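Local coordinates for fructooligosaccharide ABC transporter substrate-binding protein FusA (Streptococcus pneumoniae, PDB 5G5Y) that captures short- and long-chain fructooligosaccharides, preferring tetrasaccharides and larger, and serves as the solute-binding component of the ABC importer FusABC-MsmK, at residues A[215-219]-A[482-487]; A[206-211]-A[298-302]. One frame throughout, in Å; residues are numbered along the deposited sequence.

Interaction 1: residues A[215-219]-A[482-487]. With CA (calcium ion), chain D.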
ATOM      1  N   ASP A 215       1.648   8.896  23.113  1.00 16.76           N
ATOM      2  CA  ASP A 215       1.368  10.262  23.599  1.00 18.66           C
ATOM      3  C   ASP A 215       0.677  11.202  22.596  1.00 18.39           C
ATOM      4  O   ASP A 215       0.346  12.340  22.929  1.00 18.15           O
ATOM      5  CB  ASP A 215       2.657  10.888  24.115  1.00 19.48           C
ATOM      6  CG  ASP A 215       3.733  11.025  23.058  1.00 20.73           C
ATOM      7  OD1 ASP A 215       3.579  10.560  21.893  1.00 18.96           O
ATOM      8  OD2 ASP A 215       4.785  11.602  23.424  1.00 23.65           O
ATOM      9  N   GLY A 216       0.430  10.739  21.380  1.00 17.26           N
ATOM     10  CA  GLY A 216      -0.257  11.556  20.375  1.00 18.89           C
ATOM     11  C   GLY A 216       0.713  12.414  19.575  1.00 18.46           C
ATOM     12  O   GLY A 216       0.283  13.279  18.850  1.00 18.63           O
ATOM     13  N   LYS A 217       2.019  12.201  19.757  1.00 18.71           N
ATOM     14  CA  LYS A 217       3.040  12.985  19.081  1.00 18.59           C
ATOM     15  C   LYS A 217       3.647  12.228  17.931  1.00 16.20           C
ATOM     16  O   LYS A 217       4.068  11.074  18.065  1.00 15.48           O
ATOM     17  CB  LYS A 217       4.121  13.444  20.058  1.00 21.74           C
ATOM     18  CG  LYS A 217       3.554  14.343  21.169  1.00 26.74           C
ATOM     19  CD  LYS A 217       2.587  15.423  20.661  1.00 31.64           C
ATOM     20  CE  LYS A 217       2.395  16.531  21.699  1.00 38.54           C
ATOM     21  NZ  LYS A 217       1.210  17.373  21.377  1.00 42.60           N
ATOM     22  N   VAL A 218       3.720  12.904  16.799  1.00 15.77           N
ATOM     23  CA  VAL A 218       4.296  12.309  15.600  1.00 15.75           C
ATOM     24  C   VAL A 218       5.807  12.224  15.877  1.00 15.73           C
ATOM     25  O   VAL A 218       6.366  13.107  16.516  1.00 16.24           O
ATOM     26  CB  VAL A 218       3.978  13.109  14.314  1.00 16.93           C
ATOM     27  CG1 VAL A 218       2.475  13.262  14.101  1.00 17.01           C
ATOM     28  CG2 VAL A 218       4.621  14.484  14.314  1.00 20.70           C
ATOM     29  N   ASP A 219       6.441  11.153  15.453  1.00 14.03           N
ATOM     30  CA  ASP A 219       7.893  10.954  15.664  1.00 14.67           C
ATOM     31  C   ASP A 219       8.602  10.636  14.357  1.00 14.72           C
ATOM     32  O   ASP A 219       8.234   9.689  13.638  1.00 13.33           O
ATOM     33  CB  ASP A 219       8.081   9.832  16.703  1.00 15.50           C
ATOM     34  CG  ASP A 219       9.553   9.578  17.090  1.00 17.97           C
ATOM     35  OD1 ASP A 219      10.400  10.472  16.952  1.00 19.86           O
ATOM     36  OD2 ASP A 219       9.852   8.468  17.572  1.00 19.46           O
ATOM     37  N   LYS A 482       3.096  17.978  10.008  1.00 13.79           N
ATOM     38  CA  LYS A 482       2.524  16.647  10.205  1.00 14.38           C
ATOM     39  C   LYS A 482       1.711  16.590  11.496  1.00 14.84           C
ATOM     40  O   LYS A 482       0.592  16.026  11.541  1.00 14.32           O
ATOM     41  CB  LYS A 482       3.618  15.581  10.159  1.00 14.73           C
ATOM     42  CG  LYS A 482       4.275  15.375   8.780  1.00 15.08           C
ATOM     43  CD  LYS A 482       3.400  14.563   7.846  1.00 15.70           C
ATOM     44  CE  LYS A 482       4.011  14.402   6.453  1.00 18.31           C
ATOM     45  NZ  LYS A 482       3.185  13.472   5.626  1.00 19.08           N
ATOM     46  N   GLN A 483       2.247  17.193  12.557  1.00 14.68           N
ATOM     47  CA  GLN A 483       1.550  17.218  13.835  1.00 15.13           C
ATOM     48  C   GLN A 483       0.278  18.037  13.740  1.00 15.80           C
ATOM     49  O   GLN A 483      -0.722  17.673  14.326  1.00 15.21           O
ATOM     50  CB  GLN A 483       2.461  17.786  14.954  1.00 15.82           C
ATOM     51  CG  GLN A 483       1.909  17.651  16.336  1.00 16.16           C
ATOM     52  CD  GLN A 483       1.883  16.216  16.807  1.00 17.16           C
ATOM     53  OE1 GLN A 483       2.920  15.583  16.906  1.00 16.08           O
ATOM     54  NE2 GLN A 483       0.701  15.716  17.161  1.00 18.31           N
ATOM     55  N   LYS A 484       0.316  19.164  13.022  1.00 15.88           N
ATOM     56  CA  LYS A 484      -0.869  19.964  12.843  1.00 17.63           C
ATOM     57  C   LYS A 484      -2.026  19.163  12.221  1.00 16.10           C
ATOM     58  O   LYS A 484      -3.151  19.167  12.722  1.00 16.75           O
ATOM     59  CB  LYS A 484      -0.538  21.207  12.004  1.00 19.32           C
ATOM     60  CG  LYS A 484      -1.706  22.144  11.698  1.00 21.34           C
ATOM     61  CD  LYS A 484      -1.245  23.326  10.839  1.00 23.02           C
ATOM     62  CE  LYS A 484      -1.060  22.926   9.387  1.00 24.00           C
ATOM     63  NZ  LYS A 484      -0.776  24.084   8.492  1.00 24.71           N
ATOM     64  N   TYR A 485      -1.758  18.495  11.122  1.00 15.53           N
ATOM     65  CA  TYR A 485      -2.793  17.691  10.488  1.00 15.04           C
ATOM     66  C   TYR A 485      -3.239  16.488  11.333  1.00 14.33           C
ATOM     67  O   TYR A 485      -4.419  16.133  11.306  1.00 14.82           O
ATOM     68  CB  TYR A 485      -2.369  17.269   9.089  1.00 15.36           C
ATOM     69  CG  TYR A 485      -2.435  18.417   8.123  1.00 15.93           C
ATOM     70  CD1 TYR A 485      -3.653  18.800   7.565  1.00 16.58           C
ATOM     71  CD2 TYR A 485      -1.295  19.155   7.799  1.00 16.45           C
ATOM     72  CE1 TYR A 485      -3.735  19.871   6.706  1.00 17.97           C
ATOM     73  CE2 TYR A 485      -1.366  20.220   6.923  1.00 17.17           C
ATOM     74  CZ  TYR A 485      -2.597  20.589   6.394  1.00 17.52           C
ATOM     75  OH  TYR A 485      -2.706  21.671   5.530  1.00 18.93           O
ATOM     76  N   TYR A 486      -2.314  15.895  12.084  1.00 15.03           N
ATOM     77  CA  TYR A 486      -2.657  14.794  12.992  1.00 15.10           C
ATOM     78  C   TYR A 486      -3.657  15.255  14.050  1.00 16.85           C
ATOM     79  O   TYR A 486      -4.703  14.602  14.280  1.00 15.98           O
ATOM     80  CB  TYR A 486      -1.412  14.185  13.640  1.00 14.43           C
ATOM     81  CG  TYR A 486      -1.789  13.015  14.505  1.00 13.48           C
ATOM     82  CD1 TYR A 486      -2.066  11.795  13.934  1.00 15.16           C
ATOM     83  CD2 TYR A 486      -1.947  13.135  15.888  1.00 13.99           C
ATOM     84  CE1 TYR A 486      -2.453  10.707  14.692  1.00 14.49           C
ATOM     85  CE2 TYR A 486      -2.337  12.021  16.672  1.00 15.46           C
ATOM     86  CZ  TYR A 486      -2.600  10.810  16.038  1.00 15.21           C
ATOM     87  OH  TYR A 486      -3.019   9.641  16.689  1.00 17.73           O
ATOM     88  N   ASP A 487      -3.351  16.404  14.666  1.00 17.43           N
ATOM     89  CA  ASP A 487      -4.232  16.960  15.684  1.00 19.44           C
ATOM     90  C   ASP A 487      -5.589  17.303  15.079  1.00 20.91           C
ATOM     91  O   ASP A 487      -6.603  16.991  15.685  1.00 21.89           O
ATOM     92  CB  ASP A 487      -3.614  18.189  16.384  1.00 20.90           C
ATOM     93  CG  ASP A 487      -2.311  17.856  17.144  1.00 22.20           C
ATOM     94  OD1 ASP A 487      -2.016  16.665  17.439  1.00 22.84           O
ATOM     95  OD2 ASP A 487      -1.573  18.797  17.469  1.00 24.79           O
TER
HETATM   96 CA    CA D 602      12.569  11.351  16.293  1.00 24.74          CA
HETATM   97  O   HOH W   1      -2.061  14.694  19.339  1.00 25.58           O
HETATM   98  O   HOH W   2       0.141  18.667  19.333  1.00 36.89           O
HETATM   99  O   HOH W   3      12.064  11.632  18.545  1.00 34.58           O
HETATM  100  O   HOH W   4      11.036  13.360  15.752  1.00 14.26           O
HETATM  101  O   HOH W   5      13.640  12.976  17.833  1.00 28.48           O

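Interaction 2: residues A[206-211]-A[298-302]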
ATOM      1  N   ASN A 206       9.823   3.237   9.013  1.00 13.11           N
ATOM      2  CA  ASN A 206       8.984   2.856   7.879  1.00 12.84           C
ATOM      3  C   ASN A 206       9.318   3.763   6.710  1.00 13.77           C
ATOM      4  O   ASN A 206      10.164   4.653   6.867  1.00 13.03           O
ATOM      5  CB  ASN A 206       7.508   2.884   8.251  1.00 12.09           C
ATOM      6  CG  ASN A 206       7.035   4.241   8.729  1.00 12.36           C
ATOM      7  OD1 ASN A 206       7.425   5.288   8.190  1.00 12.81           O
ATOM      8  ND2 ASN A 206       6.140   4.238   9.708  1.00 12.83           N
ATOM      9  N   ASP A 207       8.678   3.546   5.565  1.00 13.84           N
ATOM     10  CA  ASP A 207       9.047   4.294   4.338  1.00 15.08           C
ATOM     11  C   ASP A 207       8.784   5.787   4.439  1.00 15.41           C
ATOM     12  O   ASP A 207       9.365   6.532   3.677  1.00 14.99           O
ATOM     13  CB  ASP A 207       8.372   3.682   3.102  1.00 17.00           C
ATOM     14  CG  ASP A 207       8.990   2.353   2.697  1.00 18.71           C
ATOM     15  OD1 ASP A 207      10.097   2.019   3.207  1.00 20.44           O
ATOM     16  OD2 ASP A 207       8.388   1.630   1.863  1.00 20.66           O
ATOM     17  N   ASP A 208       7.901   6.222   5.340  1.00 13.82           N
ATOM     18  CA  ASP A 208       7.694   7.663   5.609  1.00 14.94           C
ATOM     19  C   ASP A 208       8.628   8.223   6.697  1.00 13.97           C
ATOM     20  O   ASP A 208       8.615   9.418   6.957  1.00 13.27           O
ATOM     21  CB  ASP A 208       6.271   7.919   6.091  1.00 15.37           C
ATOM     22  CG  ASP A 208       5.220   7.502   5.075  1.00 17.99           C
ATOM     23  OD1 ASP A 208       5.350   7.839   3.890  1.00 18.61           O
ATOM     24  OD2 ASP A 208       4.248   6.815   5.460  1.00 20.76           O
ATOM     25  N   HIS A 209       9.407   7.350   7.345  1.00 13.53           N
ATOM     26  CA  HIS A 209      10.180   7.679   8.546  1.00 13.17           C
ATOM     27  C   HIS A 209       9.329   8.403   9.586  1.00 12.87           C
ATOM     28  O   HIS A 209       9.798   9.337  10.240  1.00 11.55           O
ATOM     29  CB  HIS A 209      11.427   8.489   8.219  1.00 13.43           C
ATOM     30  CG  HIS A 209      12.256   7.908   7.122  1.00 13.40           C
ATOM     31  ND1 HIS A 209      12.783   6.636   7.184  1.00 14.15           N
ATOM     32  CD2 HIS A 209      12.624   8.410   5.922  1.00 14.38           C
ATOM     33  CE1 HIS A 209      13.397   6.363   6.045  1.00 15.12           C
ATOM     34  NE2 HIS A 209      13.333   7.427   5.274  1.00 14.72           N
ATOM     35  N   LEU A 210       8.072   7.999   9.698  1.00 13.04           N
ATOM     36  CA  LEU A 210       7.144   8.683  10.587  1.00 14.53           C
ATOM     37  C   LEU A 210       6.207   7.704  11.272  1.00 13.23           C
ATOM     38  O   LEU A 210       5.442   6.999  10.604  1.00 12.38           O
ATOM     39  CB  LEU A 210       6.345   9.704   9.797  1.00 16.71           C
ATOM     40  CG  LEU A 210       5.666  10.791  10.598  1.00 20.84           C
ATOM     41  CD1 LEU A 210       6.676  11.841  11.034  1.00 22.69           C
ATOM     42  CD2 LEU A 210       4.596  11.446   9.730  1.00 23.36           C
ATOM     43  N   VAL A 211       6.280   7.681  12.605  1.00 12.78           N
ATOM     44  CA  VAL A 211       5.304   6.943  13.440  1.00 12.71           C
ATOM     45  C   VAL A 211       4.539   7.908  14.345  1.00 12.65           C
ATOM     46  O   VAL A 211       4.872   9.093  14.411  1.00 12.59           O
ATOM     47  CB  VAL A 211       5.995   5.811  14.259  1.00 13.35           C
ATOM     48  CG1 VAL A 211       6.594   4.788  13.308  1.00 13.41           C
ATOM     49  CG2 VAL A 211       7.046   6.358  15.211  1.00 13.69           C
ATOM     50  N   ALA A 298       7.095  -1.714  14.137  1.00 11.52           N
ATOM     51  CA  ALA A 298       6.667  -0.366  13.763  1.00 11.67           C
ATOM     52  C   ALA A 298       5.574  -0.543  12.707  1.00 11.87           C
ATOM     53  O   ALA A 298       5.683  -1.374  11.777  1.00 13.18           O
ATOM     54  CB  ALA A 298       7.802   0.414  13.209  1.00 11.56           C
ATOM     55  N   ARG A 299       4.487   0.196  12.875  1.00 12.02           N
ATOM     56  CA  ARG A 299       3.430   0.177  11.869  1.00 12.03           C
ATOM     57  C   ARG A 299       3.821   1.076  10.708  1.00 11.95           C
ATOM     58  O   ARG A 299       4.356   2.192  10.908  1.00 12.00           O
ATOM     59  CB  ARG A 299       2.148   0.660  12.475  1.00 12.81           C
ATOM     60  CG  ARG A 299       1.645  -0.270  13.518  1.00 13.35           C
ATOM     61  CD  ARG A 299       0.432   0.295  14.234  1.00 13.57           C
ATOM     62  NE  ARG A 299      -0.708   0.373  13.344  1.00 12.39           N
ATOM     63  CZ  ARG A 299      -1.915   0.830  13.672  1.00 12.44           C
ATOM     64  NH1 ARG A 299      -2.220   1.308  14.891  1.00 12.12           N
ATOM     65  NH2 ARG A 299      -2.863   0.818  12.737  1.00 12.69           N
ATOM     66  N   THR A 300       3.590   0.600   9.495  1.00 11.44           N
ATOM     67  CA  THR A 300       3.657   1.501   8.330  1.00 12.31           C
ATOM     68  C   THR A 300       2.440   2.438   8.401  1.00 12.32           C
ATOM     69  O   THR A 300       1.548   2.235   9.244  1.00 11.60           O
ATOM     70  CB  THR A 300       3.530   0.779   6.950  1.00 12.84           C
ATOM     71  OG1 THR A 300       2.183   0.304   6.774  1.00 13.86           O
ATOM     72  CG2 THR A 300       4.520  -0.350   6.828  1.00 13.89           C
ATOM     73  N   ASN A 301       2.412   3.417   7.483  1.00 12.67           N
ATOM     74  CA  ASN A 301       1.252   4.264   7.306  1.00 13.29           C
ATOM     75  C   ASN A 301       0.416   3.882   6.076  1.00 13.48           C
ATOM     76  O   ASN A 301      -0.472   4.618   5.671  1.00 14.19           O
ATOM     77  CB  ASN A 301       1.657   5.734   7.308  1.00 12.83           C
ATOM     78  CG  ASN A 301       2.450   6.103   8.540  1.00 12.78           C
ATOM     79  OD1 ASN A 301       2.030   5.790   9.667  1.00 12.26           O
ATOM     80  ND2 ASN A 301       3.606   6.701   8.357  1.00 11.63           N
ATOM     81  N   GLY A 302       0.638   2.683   5.568  1.00 13.24           N
ATOM     82  CA  GLY A 302      -0.109   2.181   4.435  1.00 14.18           C
ATOM     83  C   GLY A 302      -1.575   2.010   4.733  1.00 14.00           C
ATOM     84  O   GLY A 302      -1.958   1.681   5.863  1.00 13.82           O
TER
HETATM   85  O   HOH W   6       4.741   3.970   5.896  1.00 12.32           O

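Interaction 1: residues A[215-219]-A[482-487]
Gln483 reaches from helix 475-492 to the backbone of 215-219 and holds it with both ends of its amide. Its NE2 donates to Gly216 O at 3.0 Å, the oxygen lying close to the amide plane of Gln483 and the nitrogen in the carbonyl plane of Gly216. Its OE1 accepts from Val218 N at 2.8 Å in a nearly straight bond (N-H...O 171°), the donor tilted a little from the plane. Glutamine suits this place because one flat group offers the donor and the acceptor that a carbonyl and an N-H two residues apart require. With CG anti to the backbone N (chi1 -171°) and a bend at chi2, the chain turns its amide toward the loop. The second hydrogen of NE2 goes to Asp487 OD1, one helical turn on, at 2.9 Å; with both N-H groups engaged, the amide is fixed against rotation.

Beside this polar grip, Val218 directs its branches at the helix and runs alongside Gln483, the two side chains pointing opposite ways. CG2 lies 3.3 Å from Gln483 OE1, while CG1 rests 4.0 Å from Tyr486 CB. Gly216 takes a left-handed conformation (phi 88°) that glycine adopts easily, and its carbonyl approaches the Tyr486 ring obliquely.

Two waters finish the outer side: one donates to both Gly216 O and Asp487 OD1, the other joins Lys217 NZ to Asp487 OD2, a solvent-mediated link between opposite charges. Asp215 OD1 accepts from Lys217 N, which closes an Asx turn. Asp219, directed away from the helix, binds calcium through OD1 at 2.4 Å, together with Phe220, Asp223, Asn224 and three waters. The contact thus docks a beta hairpin, whose second strand leads into a calcium site, on the C-terminal helix.

Interaction 2: residues A[206-211]-A[298-302]
Asn301 and Asn206 knit the loop 298-302 to the turn that precedes strand 210-212. The close part is polar and largely buried. Asn301 ND2 spends one hydrogen on Leu210 O at 2.9 Å, almost straight (169°), and the other on Asp208 OD2 at 3.0 Å, meeting the anti lone pair; carboxylate and amide are nearly coplanar. Its OD1 accepts from Tyr422 N, so the whole amide is engaged.

The Asn206 amide crosses that of Asn301 at a steep angle, the planes 74° apart. Its ND2 donates to Arg299 O at 3.0 Å and also to Leu210 O, which it meets from above the carbonyl plane, making that oxygen a double acceptor. CG of Asn206 sits between the backbone N and the carbonyl carbon (chi1 59°), bringing OD1 back over its own type I turn, where it accepts from Leu210 N at 3.2 Å. Asparagine suits both places: a short amide can satisfy backbone groups on two sides.

Asp208 is partly exposed, and there a water accepts from the backbone N of Asn301 and donates to Asp208 OD2. The loose end is at Val211, whose CG1 only grazes Arg299 O at 4.2 Å. Uncharged amides satisfying buried carbonyls imply a join that depends on direction more than on apolar area, the negative charge of Asp208 probably strengthening the hydrogen bond it accepts from Asn301 ND2.

In the fold
Interactions 1 and 2, with centres 13 Å apart, meet through one two-stranded hairpin: 206-211 enters its first strand and 215-219 its second. Asp219 N probably donates to Val211 O, 2.8 Å away, as expected for antiparallel neighbours. Leu210 also packs on the helix of interaction 1, its CD2 lying 3.8 Å from Lys482 CD, so the hairpin is held by the C-terminal helix as well as by the loop 298-302. Tyr422, whose backbone N meets Asn301, also bonds Lys482 O through its OH, and so ties the two contacts together. The Val211 side chain lies about 4 Å from that of Asp219 and about 8 Å from the calcium, so both contacts support the strand pair carrying this calcium ligand.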